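Side-chain contact in pyoverdine biosynthesis protein PvcB (Pseudomonas aeruginosa, PDB 4YLM), which catalyses the iron- and 2-oxoglutarate-dependent oxidation of tyrosine isonitrile in the biosynthesis of paerucumarin: residues Tyr75-Phe79 with Gly80-Leu84. Numbering follows the deposited sequence.
Sequences YCHDF and GEVML
Val82 lays its CG2 methyl over one face of the His77 imidazole. This is a CH-pi contact, with CG2 4.0 Å from the centroid of the His77 ring and 30° off the ring normal. The two side chains cross at about a right angle. The first bond of the His77 side chain points away from residues 80-84; with CG anti to the carbonyl carbon (chi1 -76°) the ring still reaches Val82. Val82 places CG1 anti to its backbone N, which leaves CG2 beside that N and facing the helix end. The same methyl also packs on Cys76, with Val82 CG2 3.7 Å from Cys76 CB. A water bridges His77 and Val82. It lies in the plane of the His77 ring, hydrogen-bonded to ND1 at 2.9 Å, and accepts the backbone N-H of Val82 at 2.8 Å from N. One edge of the ring is thus tied to the valine backbone while a face receives its methyl. Leu84 CD2 approaches the ring obliquely and more loosely. The helix closes with a backbone hydrogen bond from Gly80 N to Cys76 O, 3.1 Å long and fairly straight at 160°. The chain is extended from Gly80 onward. Here helix 69-79 passes through Gly80 into the short, weakly bonded strand 82-83 of the TauD/TfdA-family fold, away from the iron site. The helix packs on helix 45-55 through Tyr75 and Phe79, and Lys49 makes a cation-pi contact with the Phe79 ring. Strand 82-83 pairs antiparallel with strand 272-286, and Cys76 also touches Val277 of that strand.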
loop_
_atom_site.group_PDB
_atom_site.type_symbol
_atom_site.label_atom_id
_atom_site.label_comp_id
_atom_site.label_asym_id
_atom_site.label_seq_id
_atom_site.Cartn_x
_atom_site.Cartn_y
_atom_site.Cartn_z
ATOM N N TYR A 75 7.232 -17.463 5.366
ATOM C CA TYR A 75 6.246 -16.449 5.019
ATOM C C TYR A 75 6.373 -15.238 5.923
ATOM O O TYR A 75 6.339 -14.098 5.450
ATOM C CB TYR A 75 4.818 -16.989 5.099
ATOM C CG TYR A 75 3.785 -15.889 4.976
ATOM C CD1 TYR A 75 3.360 -15.449 3.727
ATOM C CD2 TYR A 75 3.252 -15.280 6.107
ATOM C CE1 TYR A 75 2.423 -14.439 3.611
ATOM C CE2 TYR A 75 2.318 -14.269 5.998
ATOM C CZ TYR A 75 1.910 -13.850 4.745
ATOM O OH TYR A 75 0.981 -12.835 4.625
ATOM N N CYS A 76 6.503 -15.476 7.227
ATOM C CA CYS A 76 6.556 -14.365 8.175
ATOM C C CYS A 76 7.821 -13.534 8.035
ATOM O O CYS A 76 7.787 -12.324 8.279
ATOM C CB CYS A 76 6.384 -14.837 9.622
ATOM S SG CYS A 76 4.696 -15.365 9.998
ATOM N N HIS A 77 8.927 -14.172 7.641
ATOM C CA HIS A 77 10.169 -13.437 7.389
ATOM C C HIS A 77 10.007 -12.498 6.184
ATOM O O HIS A 77 10.658 -11.451 6.115
ATOM C CB HIS A 77 11.357 -14.388 7.163
ATOM C CG HIS A 77 11.890 -15.011 8.418
ATOM N ND1 HIS A 77 12.373 -14.267 9.472
ATOM C CD2 HIS A 77 12.036 -16.311 8.776
ATOM C CE1 HIS A 77 12.784 -15.079 10.431
ATOM N NE2 HIS A 77 12.588 -16.325 10.035
ATOM N N ASP A 78 9.165 -12.881 5.220
ATOM C CA ASP A 78 8.862 -11.984 4.101
ATOM C C ASP A 78 7.893 -10.895 4.548
ATOM O O ASP A 78 7.973 -9.754 4.113
ATOM C CB ASP A 78 8.244 -12.744 2.920
ATOM C CG ASP A 78 8.124 -11.874 1.668
ATOM O OD1 ASP A 78 9.164 -11.351 1.219
ATOM O OD2 ASP A 78 7.000 -11.692 1.141
ATOM N N PHE A 79 6.947 -11.276 5.401
ATOM C CA PHE A 79 5.917 -10.364 5.899
ATOM C C PHE A 79 6.487 -9.135 6.623
ATOM O O PHE A 79 6.032 -7.995 6.423
ATOM C CB PHE A 79 4.987 -11.141 6.835
ATOM C CG PHE A 79 3.852 -10.327 7.381
ATOM C CD1 PHE A 79 2.606 -10.351 6.765
ATOM C CD2 PHE A 79 4.025 -9.550 8.513
ATOM C CE1 PHE A 79 1.549 -9.595 7.282
ATOM C CE2 PHE A 79 2.977 -8.797 9.037
ATOM C CZ PHE A 79 1.741 -8.819 8.416
ATOM N N GLY A 80 7.469 -9.361 7.488
ATOM C CA GLY A 80 8.095 -8.268 8.223
ATOM C C GLY A 80 9.305 -8.772 8.987
ATOM O O GLY A 80 9.823 -9.831 8.665
ATOM N N GLU A 81 9.762 -8.024 9.982
ATOM C CA GLU A 81 10.873 -8.488 10.819
ATOM C C GLU A 81 10.362 -9.373 11.957
ATOM O O GLU A 81 9.745 -8.886 12.901
ATOM C CB GLU A 81 11.644 -7.299 11.402
ATOM C CG GLU A 81 12.938 -7.695 12.117
ATOM C CD GLU A 81 13.528 -6.558 12.956
ATOM O OE1 GLU A 81 14.491 -6.821 13.706
ATOM O OE2 GLU A 81 13.030 -5.408 12.878
ATOM N N VAL A 82 10.609 -10.676 11.867
ATOM C CA VAL A 82 10.096 -11.590 12.885
ATOM C C VAL A 82 10.783 -11.311 14.211
ATOM O O VAL A 82 11.987 -11.095 14.254
ATOM C CB VAL A 82 10.299 -13.067 12.482
ATOM C CG1 VAL A 82 10.057 -14.000 13.674
ATOM C CG2 VAL A 82 9.385 -13.435 11.312
ATOM N N MET A 83 10.012 -11.268 15.291
ATOM C CA MET A 83 10.602 -11.207 16.613
ATOM C C MET A 83 10.891 -12.640 17.080
ATOM O O MET A 83 9.968 -13.411 17.377
ATOM C CB MET A 83 9.686 -10.487 17.601
ATOM C CG MET A 83 10.315 -10.294 18.974
ATOM S SD MET A 83 9.280 -9.387 20.152
ATOM C CE MET A 83 8.352 -10.720 20.865
ATOM N N LEU A 84 12.173 -12.991 17.119
ATOM C CA LEU A 84 12.588 -14.360 17.405
ATOM C C LEU A 84 12.666 -14.646 18.897
ATOM O O LEU A 84 13.109 -13.811 19.689
ATOM C CB LEU A 84 13.930 -14.667 16.738
ATOM C CG LEU A 84 13.908 -14.821 15.214
ATOM C CD1 LEU A 84 15.332 -14.900 14.667
ATOM C CD2 LEU A 84 13.090 -16.040 14.789
HETATM O O HOH W 1 12.568 -11.452 9.961
#